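Local coordinates for lipase-esterase related protein (PDB 3E0X), which is of unknown function but has an alpha/beta hydrolase fold and probably acts as a hydrolase of the lipase-esterase kind, at residues I187-A193 with V214-L219; M4-V8 with L47-G51; F128-Y133 with L172-K176; E34-L39 with A234-A238; Q83-I89 with N108-V113. One frame throughout, in Å; residues are numbered along the deposited sequence. Where two conformers were deposited one is given.

Contact 1: I187-A193 with V214-L219; sequences IDIPVKA and VENSEL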
# COMPACT_ATOMS: atom_id res chain seq x y z
N ILE A 187 -4.94 17.13 3.68
CA ILE A 187 -5.47 16.38 2.55
C ILE A 187 -6.89 16.85 2.25
O ILE A 187 -7.76 16.80 3.13
CB ILE A 187 -5.44 14.86 2.82
CG1 ILE A 187 -3.98 14.37 2.86
CG2 ILE A 187 -6.24 14.12 1.74
CD1 ILE A 187 -3.79 12.92 3.34
N ASP A 188 -7.11 17.26 1.00
CA ASP A 188 -8.38 17.87 0.54
C ASP A 188 -9.42 16.86 0.04
O ASP A 188 -10.61 17.17 -0.07
CB ASP A 188 -8.12 18.85 -0.63
CG ASP A 188 -7.24 20.04 -0.27
OD1 ASP A 188 -7.40 20.63 0.83
OD2 ASP A 188 -6.42 20.43 -1.13
N ILE A 189 -8.96 15.67 -0.33
CA ILE A 189 -9.80 14.65 -0.97
C ILE A 189 -10.21 13.58 0.03
O ILE A 189 -9.63 13.51 1.13
CB ILE A 189 -9.05 14.00 -2.16
CG1 ILE A 189 -7.70 13.44 -1.70
CG2 ILE A 189 -8.90 15.02 -3.34
CD1 ILE A 189 -6.98 12.67 -2.82
N PRO A 190 -11.22 12.76 -0.32
CA PRO A 190 -11.65 11.67 0.60
C PRO A 190 -10.59 10.58 0.77
O PRO A 190 -9.90 10.19 -0.18
CB PRO A 190 -12.92 11.12 -0.05
CG PRO A 190 -13.37 12.23 -1.06
CD PRO A 190 -12.07 12.86 -1.53
N VAL A 191 -10.45 10.12 2.01
CA VAL A 191 -9.50 9.06 2.35
C VAL A 191 -10.24 7.98 3.11
O VAL A 191 -11.01 8.30 4.02
CB VAL A 191 -8.38 9.61 3.27
CG1 VAL A 191 -7.48 8.48 3.78
CG2 VAL A 191 -7.53 10.62 2.52
N LYS A 192 -10.03 6.72 2.73
CA LYS A 192 -10.60 5.62 3.52
C LYS A 192 -9.49 4.72 4.01
O LYS A 192 -8.60 4.38 3.24
CB LYS A 192 -11.60 4.76 2.72
CG LYS A 192 -12.18 3.60 3.49
CD LYS A 192 -13.40 3.03 2.80
CE LYS A 192 -14.04 1.98 3.68
NZ LYS A 192 -15.29 1.44 3.06
N ALA A 193 -9.53 4.35 5.29
CA ALA A 193 -8.56 3.41 5.84
C ALA A 193 -9.30 2.08 6.05
O ALA A 193 -10.45 2.08 6.52
CB ALA A 193 -8.00 3.92 7.15
N VAL A 214 -7.83 13.33 8.85
CA VAL A 214 -8.30 13.72 7.51
C VAL A 214 -9.77 14.16 7.62
O VAL A 214 -10.60 13.44 8.17
CB VAL A 214 -8.16 12.54 6.51
CG1 VAL A 214 -8.71 12.95 5.12
CG2 VAL A 214 -6.68 12.07 6.43
N GLU A 215 -10.07 15.35 7.09
CA GLU A 215 -11.40 15.94 7.25
C GLU A 215 -12.50 15.08 6.63
O GLU A 215 -13.54 14.87 7.26
CB GLU A 215 -11.43 17.36 6.68
CG GLU A 215 -12.79 18.09 6.82
CD GLU A 215 -13.20 18.32 8.28
OE1 GLU A 215 -12.31 18.49 9.14
OE2 GLU A 215 -14.43 18.34 8.56
N ASN A 216 -12.27 14.62 5.40
CA ASN A 216 -13.24 13.77 4.71
C ASN A 216 -12.70 12.34 4.68
O ASN A 216 -11.88 11.99 3.85
CB ASN A 216 -13.52 14.28 3.29
CG ASN A 216 -14.67 13.55 2.61
OD1 ASN A 216 -15.27 12.62 3.19
ND2 ASN A 216 -14.99 13.95 1.39
N SER A 217 -13.15 11.54 5.64
CA SER A 217 -12.52 10.23 5.84
C SER A 217 -13.50 9.15 6.28
O SER A 217 -14.57 9.43 6.84
CB SER A 217 -11.37 10.36 6.84
OG SER A 217 -11.87 10.72 8.11
N GLU A 218 -13.11 7.91 6.01
CA GLU A 218 -13.89 6.74 6.38
C GLU A 218 -12.94 5.71 6.95
O GLU A 218 -11.76 5.70 6.62
CB GLU A 218 -14.59 6.13 5.16
CG GLU A 218 -15.46 7.10 4.36
CD GLU A 218 -16.73 7.50 5.05
OE1 GLU A 218 -17.10 6.91 6.10
OE2 GLU A 218 -17.37 8.44 4.53
N LEU A 219 -13.48 4.81 7.77
CA LEU A 219 -12.67 3.77 8.38
C LEU A 219 -13.47 2.48 8.40
O LEU A 219 -14.65 2.48 8.80
CB LEU A 219 -12.26 4.19 9.80
CG LEU A 219 -11.65 3.09 10.65
CD1 LEU A 219 -10.28 2.68 10.11
CD2 LEU A 219 -11.56 3.59 12.08
O HOH W 1 -10.21 15.30 3.21
O HOH W 2 -7.90 16.84 5.74
O HOH W 3 -13.22 15.98 -0.11
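V191 and V214 meet at about a right angle, the CG2 branch of V191 lying 3.7 Å from CG1 of V214. In V214 that branch stands anti to the backbone N (chi1 178°), which carries it across to the neighbouring strand, while its CG2 looks toward CD1 of I187. On the other face of the sheet the extended chain of K192 runs obliquely over E218, CG above CB at 3.9 Å. The charged ends then part: the E218 chain bends at chi2, and K192 NZ makes its salt bridge with E240. Farther along the strands, on the face of V191, CD1 of L219 lies 3.9 Å from CB of A193. Backbone bonds hold this register: V191 N to N216 O (3.0 Å), E218 N to V191 O (2.9 Å) and A193 N to E218 O. Before the strands begin, one of several waters between the two loops donates to I187 O and I189 O and accepts from N216 N. V191 and A193 also touch helix 204-213, which connects the two strands in a parallel beta-alpha-beta unit at one border of the alpha/beta hydrolase sheet.

Contact 2: M4-V8 with L47-G51; sequences MLHYV and LDLKG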
# COMPACT_ATOMS: atom_id res chain seq x y z
N MSE A 4 9.96 5.09 -16.69
CA MSE A 4 8.75 4.91 -15.92
C MSE A 4 8.82 3.60 -15.13
O MSE A 4 9.45 2.62 -15.55
CB MSE A 4 7.49 4.93 -16.80
CG MSE A 4 7.13 6.29 -17.47
SE MSE A 4 6.55 7.73 -16.28
CE MSE A 4 8.28 8.58 -16.16
N LEU A 5 8.15 3.59 -13.99
CA LEU A 5 7.98 2.37 -13.25
C LEU A 5 7.24 1.31 -14.07
O LEU A 5 6.39 1.63 -14.91
CB LEU A 5 7.21 2.67 -11.97
CG LEU A 5 7.88 3.62 -10.99
CD1 LEU A 5 6.87 4.04 -9.96
CD2 LEU A 5 9.11 2.94 -10.38
N HIS A 6 7.57 0.05 -13.82
CA HIS A 6 6.85 -1.07 -14.41
C HIS A 6 5.45 -1.12 -13.80
O HIS A 6 5.26 -0.83 -12.62
CB HIS A 6 7.58 -2.37 -14.08
CG HIS A 6 6.80 -3.61 -14.41
ND1 HIS A 6 6.60 -4.06 -15.70
CD2 HIS A 6 6.16 -4.50 -13.60
CE1 HIS A 6 5.87 -5.16 -15.68
NE2 HIS A 6 5.60 -5.46 -14.42
N TYR A 7 4.47 -1.50 -14.60
CA TYR A 7 3.14 -1.70 -14.09
C TYR A 7 2.45 -2.79 -14.91
O TYR A 7 2.89 -3.13 -16.03
CB TYR A 7 2.30 -0.42 -14.17
CG TYR A 7 1.99 0.01 -15.58
CD1 TYR A 7 0.80 -0.36 -16.21
CD2 TYR A 7 2.89 0.78 -16.30
CE1 TYR A 7 0.52 0.02 -17.54
CE2 TYR A 7 2.62 1.18 -17.60
CZ TYR A 7 1.43 0.79 -18.22
OH TYR A 7 1.17 1.19 -19.53
N VAL A 8 1.37 -3.30 -14.34
CA VAL A 8 0.46 -4.24 -15.00
C VAL A 8 -0.90 -3.56 -15.14
O VAL A 8 -1.37 -2.91 -14.18
CB VAL A 8 0.35 -5.55 -14.16
CG1 VAL A 8 -0.76 -6.43 -14.68
CG2 VAL A 8 1.66 -6.32 -14.19
N LEU A 47 1.32 -0.96 -9.87
CA LEU A 47 2.67 -0.44 -9.99
C LEU A 47 3.71 -1.31 -9.27
O LEU A 47 3.41 -1.77 -8.17
CB LEU A 47 2.67 0.94 -9.30
CG LEU A 47 3.56 2.08 -9.76
CD1 LEU A 47 3.50 2.21 -11.28
CD2 LEU A 47 3.16 3.39 -9.08
N ASP A 48 4.90 -1.49 -9.84
CA ASP A 48 6.03 -1.96 -9.03
C ASP A 48 6.85 -0.74 -8.63
O ASP A 48 7.32 0.05 -9.48
CB ASP A 48 6.92 -2.93 -9.84
CG ASP A 48 6.43 -4.38 -9.81
OD1 ASP A 48 5.78 -4.80 -8.82
OD2 ASP A 48 6.76 -5.12 -10.77
N LEU A 49 7.03 -0.55 -7.33
CA LEU A 49 7.88 0.55 -6.86
C LEU A 49 9.33 0.29 -7.27
O LEU A 49 9.74 -0.85 -7.46
CB LEU A 49 7.79 0.72 -5.33
CG LEU A 49 6.41 1.09 -4.77
CD1 LEU A 49 6.40 0.97 -3.24
CD2 LEU A 49 6.07 2.51 -5.26
N LYS A 50 10.12 1.35 -7.38
CA LYS A 50 11.51 1.23 -7.82
C LYS A 50 12.24 0.21 -6.96
O LYS A 50 12.13 0.21 -5.72
CB LYS A 50 12.17 2.61 -7.76
CG LYS A 50 13.62 2.71 -8.28
CD LYS A 50 14.01 4.24 -8.39
CE LYS A 50 15.47 4.47 -8.57
NZ LYS A 50 16.18 4.67 -7.31
N GLY A 51 12.96 -0.68 -7.63
CA GLY A 51 13.71 -1.73 -6.96
C GLY A 51 12.92 -2.96 -6.55
O GLY A 51 13.48 -3.88 -5.96
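The OD2 atom of D48 lies 3.0 Å from CD2 of H6, at the edge of the imidazole and near its plane, and also accepts a hydrogen bond from the backbone N of E54. The other carboxylate oxygen, OD1, is taken by the backbone N of L29, so both oxygens of this buried group have partners and its rotation is fixed. Here the first strand of the alpha/beta hydrolase sheet, 7-11, runs antiparallel to strand 43-47, and the contact continues into the loop that follows the latter. H6 and D48 lie side by side and point the same way, with ring and carboxylate planes 29° apart. H6 CG stands anti to the backbone N, which carries the ring beside D48, and a chi2 of 74° turns CD2 to OD2. Their backbones are joined as well: D48 N donates an almost straight bond to H6 O (2.9 Å, 176° at the hydrogen). Beside it, Y7 and L47 form a non-hydrogen-bonded antiparallel pair, and in the L47 conformer given, CB of Y7 rests 4.1 Å from CD1 of L47. The same methyl meets CB of L5 at 3.8 Å. The two leucine side chains approach at a slant, and CD1 of L5 sits against both CG and CD2 of L47 in this conformer. Helix 63-76 adjoins this apolar patch through F73, which touches L47. The other branch of L5 follows the loop onward, its CD2 lying 3.5 Å from both D48 O and K50 N, with CB of K50 just beyond at 4.0 Å.

Contact 3: F128-Y133 with L172-K176; sequences FMEKIY and LIACK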
# COMPACT_ATOMS: atom_id res chain seq x y z
N PHE A 128 11.91 -6.70 17.06
CA PHE A 128 11.90 -6.91 15.61
C PHE A 128 12.70 -5.83 14.88
O PHE A 128 13.52 -6.14 14.01
CB PHE A 128 10.45 -6.92 15.13
CG PHE A 128 10.29 -7.11 13.65
CD1 PHE A 128 10.68 -8.29 13.03
CD2 PHE A 128 9.67 -6.13 12.88
CE1 PHE A 128 10.50 -8.49 11.70
CE2 PHE A 128 9.48 -6.32 11.50
CZ PHE A 128 9.89 -7.51 10.91
N MSE A 129 12.45 -4.57 15.22
CA MSE A 129 13.16 -3.48 14.56
C MSE A 129 14.63 -3.43 14.93
O MSE A 129 15.45 -3.05 14.11
CB MSE A 129 12.48 -2.14 14.81
CG MSE A 129 11.08 -2.05 14.17
SE MSE A 129 11.15 -2.39 12.24
CE MSE A 129 12.39 -0.96 11.75
N GLU A 130 14.99 -3.82 16.16
CA GLU A 130 16.41 -3.94 16.53
C GLU A 130 17.11 -4.91 15.59
O GLU A 130 18.21 -4.65 15.11
CB GLU A 130 16.57 -4.40 17.98
CG GLU A 130 18.02 -4.59 18.43
CD GLU A 130 18.70 -3.29 18.85
OE1 GLU A 130 17.98 -2.34 19.26
OE2 GLU A 130 19.94 -3.22 18.80
N LYS A 131 16.47 -6.05 15.36
CA LYS A 131 17.03 -7.02 14.41
C LYS A 131 17.19 -6.41 13.03
O LYS A 131 18.23 -6.60 12.39
CB LYS A 131 16.19 -8.31 14.34
CG LYS A 131 16.20 -9.09 15.66
CD LYS A 131 15.10 -10.14 15.71
CE LYS A 131 14.91 -10.71 17.13
NZ LYS A 131 13.79 -11.67 17.19
N ILE A 132 16.18 -5.68 12.56
CA ILE A 132 16.21 -5.04 11.25
C ILE A 132 17.42 -4.09 11.17
O ILE A 132 18.14 -4.06 10.16
CB ILE A 132 14.88 -4.27 10.97
CG1 ILE A 132 13.69 -5.23 10.75
CG2 ILE A 132 15.00 -3.29 9.75
CD1 ILE A 132 13.84 -6.17 9.57
N TYR A 133 17.61 -3.28 12.22
CA TYR A 133 18.77 -2.38 12.27
C TYR A 133 20.09 -3.11 12.24
O TYR A 133 21.12 -2.53 11.84
CB TYR A 133 18.74 -1.45 13.48
CG TYR A 133 17.63 -0.45 13.42
CD1 TYR A 133 17.37 0.25 12.23
CD2 TYR A 133 16.84 -0.19 14.53
CE1 TYR A 133 16.37 1.17 12.16
CE2 TYR A 133 15.81 0.72 14.46
CZ TYR A 133 15.59 1.41 13.27
OH TYR A 133 14.59 2.33 13.15
N LEU A 172 11.29 -1.51 5.77
CA LEU A 172 10.87 -1.38 7.18
C LEU A 172 11.55 -0.21 7.87
O LEU A 172 10.94 0.46 8.70
CB LEU A 172 11.11 -2.68 7.95
CG LEU A 172 10.17 -3.83 7.58
CD1 LEU A 172 10.65 -5.15 8.17
CD2 LEU A 172 8.72 -3.54 7.96
N ILE A 173 12.81 0.06 7.50
CA ILE A 173 13.49 1.26 8.00
C ILE A 173 12.77 2.52 7.49
O ILE A 173 12.53 3.46 8.27
CB ILE A 173 15.01 1.25 7.63
CG1 ILE A 173 15.71 0.12 8.41
CG2 ILE A 173 15.63 2.62 7.88
CD1 ILE A 173 17.16 -0.18 7.99
N ALA A 174 12.40 2.53 6.20
CA ALA A 174 11.64 3.67 5.65
C ALA A 174 10.35 3.87 6.45
O ALA A 174 9.96 5.02 6.79
CB ALA A 174 11.34 3.46 4.17
N CYS A 175 9.70 2.74 6.82
CA CYS A 175 8.46 2.85 7.59
C CYS A 175 8.69 3.38 8.99
O CYS A 175 7.89 4.19 9.49
CB CYS A 175 7.75 1.51 7.67
SG CYS A 175 6.99 1.03 6.10
N LYS A 176 9.78 2.96 9.63
CA LYS A 176 10.06 3.44 10.97
C LYS A 176 10.39 4.95 10.96
O LYS A 176 10.14 5.66 11.94
CB LYS A 176 11.17 2.64 11.63
CG LYS A 176 11.51 3.17 13.01
CD LYS A 176 12.29 2.23 13.88
CE LYS A 176 12.60 2.97 15.18
NZ LYS A 176 13.92 2.65 15.77
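CD1 of L172 is the methyl on which two residues of helix 126-133 converge: CD1 of I132 lies 3.6 Å away and CZ of F128 3.7 Å. Both side chains cross the leucine at about a right angle. The helix pair, 126-133 with 165-177, belongs to the helical region inserted between strands 109-115 and 191-196 of the alpha/beta hydrolase core, the position of the cap in this fold. The short segments run 122° apart with axes 10.8 Å from each other, so side chains rather than backbones fill the interface. I132 uses its other branch on I173, CG2 against CG1 at 3.7 Å, the two chains sliding past one another in opposite directions. M129, a selenomethionine, bends at chi2 and chi3 and so brings CE over the turn of the opposite helix, 3.7 Å from L172 O. One step outward, F128 is backed by the ring of Y141, their planes at about 40°, while L124 lies against M129 and L137 against I132. L172 in turn comes within about 5 Å of the bound ortho-xylene, a little farther off than the residues that line its pocket. At the exposed end of the interface Y133 adopts two conformers, and its placing against K176 is doubtful; the sounder contact with that lysine is made by M129, whose CE lies 3.8 Å from CB of K176.

Contact 4: E34-L39 with A234-A238; sequences ELEKYL and AKGVA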
# COMPACT_ATOMS: atom_id res chain seq x y z
N GLU A 34 -5.14 -11.41 -5.51
CA GLU A 34 -6.51 -11.75 -5.16
C GLU A 34 -7.44 -10.57 -5.23
O GLU A 34 -8.54 -10.67 -5.74
CB GLU A 34 -6.59 -12.38 -3.77
CG GLU A 34 -5.98 -13.75 -3.69
CD GLU A 34 -6.52 -14.74 -4.74
OE1 GLU A 34 -7.72 -15.04 -4.71
OE2 GLU A 34 -5.71 -15.22 -5.56
N LEU A 35 -6.98 -9.41 -4.75
CA LEU A 35 -7.83 -8.23 -4.67
C LEU A 35 -8.26 -7.80 -6.06
O LEU A 35 -9.41 -7.42 -6.28
CB LEU A 35 -7.09 -7.11 -3.95
CG LEU A 35 -7.91 -5.87 -3.66
CD1 LEU A 35 -9.07 -6.21 -2.75
CD2 LEU A 35 -7.06 -4.77 -3.07
N GLU A 36 -7.34 -7.90 -7.02
CA GLU A 36 -7.68 -7.49 -8.38
C GLU A 36 -8.82 -8.34 -8.99
O GLU A 36 -9.56 -7.88 -9.86
CB GLU A 36 -6.44 -7.45 -9.29
CG GLU A 36 -5.90 -8.80 -9.65
CD GLU A 36 -4.62 -8.69 -10.44
OE1 GLU A 36 -3.62 -8.18 -9.89
OE2 GLU A 36 -4.62 -9.08 -11.61
N LYS A 37 -9.02 -9.56 -8.49
CA LYS A 37 -10.09 -10.40 -9.02
C LYS A 37 -11.51 -9.85 -8.79
O LYS A 37 -12.46 -10.23 -9.49
CB LYS A 37 -9.99 -11.84 -8.47
CG LYS A 37 -8.69 -12.54 -8.80
CD LYS A 37 -8.67 -13.90 -8.11
CE LYS A 37 -7.47 -14.73 -8.54
NZ LYS A 37 -7.47 -16.02 -7.82
N TYR A 38 -11.66 -8.95 -7.81
CA TYR A 38 -12.98 -8.44 -7.39
C TYR A 38 -13.20 -7.00 -7.85
O TYR A 38 -14.23 -6.39 -7.55
CB TYR A 38 -13.15 -8.58 -5.86
CG TYR A 38 -12.94 -10.02 -5.42
CD1 TYR A 38 -13.98 -10.95 -5.55
CD2 TYR A 38 -11.71 -10.47 -4.96
CE1 TYR A 38 -13.79 -12.31 -5.19
CE2 TYR A 38 -11.51 -11.82 -4.61
CZ TYR A 38 -12.56 -12.72 -4.73
OH TYR A 38 -12.42 -14.06 -4.38
N LEU A 39 -12.23 -6.49 -8.61
CA LEU A 39 -12.26 -5.09 -9.06
C LEU A 39 -12.20 -4.98 -10.59
O LEU A 39 -11.73 -3.96 -11.14
CB LEU A 39 -11.13 -4.32 -8.39
CG LEU A 39 -11.29 -4.20 -6.88
CD1 LEU A 39 -10.03 -3.67 -6.19
CD2 LEU A 39 -12.52 -3.31 -6.56
N ALA A 234 -9.86 -10.85 0.33
CA ALA A 234 -9.83 -9.94 -0.81
C ALA A 234 -11.25 -9.52 -1.23
O ALA A 234 -11.48 -8.36 -1.60
CB ALA A 234 -9.13 -10.59 -1.98
N LYS A 235 -12.20 -10.44 -1.18
CA LYS A 235 -13.57 -10.12 -1.57
C LYS A 235 -14.16 -9.04 -0.66
O LYS A 235 -14.79 -8.10 -1.13
CB LYS A 235 -14.43 -11.38 -1.57
CG LYS A 235 -15.85 -11.16 -2.06
CD LYS A 235 -16.68 -12.46 -2.00
CE LYS A 235 -18.02 -12.23 -2.69
NZ LYS A 235 -18.99 -13.35 -2.51
N GLY A 236 -13.93 -9.18 0.65
CA GLY A 236 -14.49 -8.22 1.60
C GLY A 236 -13.79 -6.87 1.47
O GLY A 236 -14.42 -5.81 1.53
N VAL A 237 -12.47 -6.91 1.27
CA VAL A 237 -11.74 -5.65 1.08
C VAL A 237 -12.24 -4.93 -0.20
O VAL A 237 -12.49 -3.70 -0.19
CB VAL A 237 -10.22 -5.90 1.01
CG1 VAL A 237 -9.47 -4.64 0.56
CG2 VAL A 237 -9.72 -6.38 2.36
N ALA A 238 -12.42 -5.68 -1.28
CA ALA A 238 -12.92 -5.08 -2.52
C ALA A 238 -14.29 -4.44 -2.32
O ALA A 238 -14.54 -3.38 -2.87
CB ALA A 238 -12.93 -6.06 -3.67
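Y38 lies along the first turn of helix 234-242, and its CB packs tightly against CB of A238 at 3.3 Å. With CG anti to the carbonyl carbon (chi1 -56°), one face of the ring lies over CA of K235, which sits above the ring centre. CG of Y38 faces that atom, and CD2 faces the backbone N of the same lysine. Further out, CE2 lies 3.8 Å from CB of A234, while CE1 and CZ face CB of K235. That CB stands 3.9 Å from the ring centroid and only 14° off its normal, a CH-pi contact over the face; CB of K37 lies toward the rim of the opposite face. Next to the ring, E34 CB meets A234 CB at 3.6 Å. L35, on the inner side, sends CD1 to A234 O (3.4 Å) and crosses V237 at about a right angle, 3.7 Å from CG1. E34 turns its carboxylate away to K37 and to the hydroxyl of Y157. The contact thus lays the turn of residues 34-37, from the loop between strands 18-22 and 43-47, against the last helix of the chain, with L35 and L39 reaching F21 of strand 18-22 and L35 and V237 meeting L115 of strand 109-115.

Contact 5: Q83-I89 with N108-V113; sequences QKNITLI and NVRKVV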
# COMPACT_ATOMS: atom_id res chain seq x y z
N GLN A 83 -6.09 10.36 -17.37
CA GLN A 83 -7.20 9.80 -16.60
C GLN A 83 -7.65 10.84 -15.58
O GLN A 83 -6.83 11.38 -14.87
CB GLN A 83 -6.78 8.49 -15.90
CG GLN A 83 -6.58 7.32 -16.85
CD GLN A 83 -7.88 6.78 -17.45
OE1 GLN A 83 -7.86 5.82 -18.24
NE2 GLN A 83 -9.01 7.39 -17.09
N LYS A 84 -8.94 11.11 -15.52
CA LYS A 84 -9.45 12.20 -14.71
C LYS A 84 -10.01 11.79 -13.35
O LYS A 84 -10.32 12.65 -12.53
CB LYS A 84 -10.52 12.95 -15.51
CG LYS A 84 -10.04 13.57 -16.84
CD LYS A 84 -8.95 14.62 -16.70
CE LYS A 84 -8.53 15.08 -18.12
NZ LYS A 84 -7.30 15.92 -18.13
N ASN A 85 -10.15 10.48 -13.12
CA ASN A 85 -10.72 10.00 -11.86
C ASN A 85 -9.92 8.84 -11.27
O ASN A 85 -10.35 7.67 -11.31
CB ASN A 85 -12.19 9.59 -12.05
CG ASN A 85 -12.86 9.20 -10.75
OD1 ASN A 85 -12.45 9.62 -9.67
ND2 ASN A 85 -13.89 8.36 -10.84
N ILE A 86 -8.76 9.17 -10.72
CA ILE A 86 -7.86 8.17 -10.14
C ILE A 86 -8.09 8.01 -8.65
O ILE A 86 -8.07 9.00 -7.89
CB ILE A 86 -6.36 8.50 -10.42
CG1 ILE A 86 -6.11 8.62 -11.92
CG2 ILE A 86 -5.45 7.43 -9.86
CD1 ILE A 86 -4.74 9.21 -12.28
N THR A 87 -8.28 6.75 -8.22
CA THR A 87 -8.26 6.39 -6.81
C THR A 87 -6.99 5.62 -6.55
O THR A 87 -6.67 4.68 -7.27
CB THR A 87 -9.48 5.51 -6.43
OG1 THR A 87 -10.68 6.24 -6.70
CG2 THR A 87 -9.45 5.12 -4.95
N LEU A 88 -6.24 6.06 -5.54
CA LEU A 88 -5.03 5.36 -5.15
C LEU A 88 -5.37 4.34 -4.07
O LEU A 88 -6.13 4.63 -3.15
CB LEU A 88 -3.99 6.33 -4.58
CG LEU A 88 -3.63 7.53 -5.45
CD1 LEU A 88 -2.59 8.38 -4.69
CD2 LEU A 88 -3.12 7.09 -6.82
N ILE A 89 -4.81 3.14 -4.22
CA ILE A 89 -5.00 2.05 -3.27
C ILE A 89 -3.61 1.67 -2.79
O ILE A 89 -2.85 1.11 -3.57
CB ILE A 89 -5.62 0.81 -4.01
CG1 ILE A 89 -6.93 1.17 -4.73
CG2 ILE A 89 -5.78 -0.36 -3.04
CD1 ILE A 89 -8.08 1.51 -3.81
N ASN A 108 -5.64 14.99 -10.89
CA ASN A 108 -6.47 13.83 -11.25
C ASN A 108 -6.62 12.76 -10.17
O ASN A 108 -7.33 11.79 -10.37
CB ASN A 108 -6.01 13.20 -12.58
CG ASN A 108 -6.05 14.20 -13.75
OD1 ASN A 108 -6.92 15.09 -13.83
ND2 ASN A 108 -5.09 14.06 -14.66
N VAL A 109 -5.95 12.95 -9.02
CA VAL A 109 -6.08 12.01 -7.93
C VAL A 109 -7.26 12.48 -7.10
O VAL A 109 -7.24 13.58 -6.52
CB VAL A 109 -4.79 11.94 -7.08
CG1 VAL A 109 -5.04 11.11 -5.82
CG2 VAL A 109 -3.67 11.33 -7.92
N ARG A 110 -8.31 11.66 -7.06
CA ARG A 110 -9.60 12.09 -6.50
C ARG A 110 -9.92 11.47 -5.14
O ARG A 110 -10.69 12.04 -4.36
CB ARG A 110 -10.73 11.81 -7.47
CG ARG A 110 -10.56 12.48 -8.85
CD ARG A 110 -10.56 14.02 -8.78
NE ARG A 110 -11.84 14.49 -8.28
CZ ARG A 110 -12.00 15.38 -7.29
NH1 ARG A 110 -10.95 15.98 -6.73
NH2 ARG A 110 -13.23 15.68 -6.87
N LYS A 111 -9.36 10.29 -4.85
CA LYS A 111 -9.60 9.60 -3.57
C LYS A 111 -8.40 8.73 -3.27
O LYS A 111 -7.67 8.31 -4.18
CB LYS A 111 -10.82 8.68 -3.65
CG LYS A 111 -12.14 9.39 -3.86
CD LYS A 111 -13.29 8.39 -3.74
CE LYS A 111 -14.65 9.10 -3.96
NZ LYS A 111 -14.65 9.74 -5.31
N VAL A 112 -8.23 8.41 -2.00
CA VAL A 112 -7.17 7.50 -1.60
C VAL A 112 -7.68 6.47 -0.59
O VAL A 112 -8.49 6.80 0.27
CB VAL A 112 -5.97 8.30 -0.99
CG1 VAL A 112 -5.03 7.42 -0.19
CG2 VAL A 112 -5.27 9.10 -2.09
N VAL A 113 -7.18 5.23 -0.72
CA VAL A 113 -7.44 4.20 0.27
C VAL A 113 -6.11 3.71 0.85
O VAL A 113 -5.18 3.36 0.10
CB VAL A 113 -8.12 3.00 -0.40
CG1 VAL A 113 -8.32 1.87 0.60
CG2 VAL A 113 -9.47 3.41 -1.01
O HOH W 4 -9.34 15.26 -12.75
O HOH W 5 -4.96 15.04 -17.33
O HOH W 6 -12.31 8.59 -7.11
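L88 fits between V109 and V112, its CD1 3.8 Å from CG1 of the first valine and equally far from CG2 of the second. It crosses V109 at about a right angle but V112 at a slant, and V98 of helix 93-102 touches both L88 and V112. The opposite face is similarly close: I89 and V113 point the same way, side by side, and in the I89 conformer given, CD1 of the isoleucine lies 3.7 Å from CG2 of the valine. Between these faces the backbones bond firmly, V113 N to L88 O at 2.7 Å and L88 N to K111 O at 3.0 Å. The two strands, 86-91 and 109-115, with helix 93-102 between them, form a parallel beta-alpha-beta unit at the centre of the alpha/beta hydrolase sheet. Strand 86-91 leads into a GxSxG sequence around S92, consistent with a nucleophile elbow. Near the start of the strands the register slips by one residue between I86 and T87, a beta bulge; I86 O accepts from R110 N at 2.8 Å. Alongside the bulge, N85, whose side chain crosses that of R110 at about a right angle, shares through OD1 one water with T87 OG1 and K111 NZ. Toward the N-terminal ends of the strands the contact opens to solvent and water takes over. There K84 NZ and N108 ND2 both donate to another water, at 2.6 Å and 2.8 Å, and a further one lies between K84 O and N108 OD1.

Contacts 1, 2 and 5 belong to one sheet, whose edges are formed by strands of contacts 1 and 2; those two lie on opposite sides of the chain's centre, their centres 26 Å apart. Contacts 1 and 5 are joined directly, K192 N lying 2.9 Å from V112 O and P190 O 3.0 Å from V112 N. Contact 4 closes a long loop in which contacts 1, 3 and 5 are nested, and its nearest atoms come within about 5 Å of contact 5. Contact 3 stands apart in the helical region, about 30 Å from contacts 4 and 5 between centres, yet approaches the ortho-xylene pocket: L172 lies about 5 Å from the ligand, against about 9 Å for L49 of contact 2.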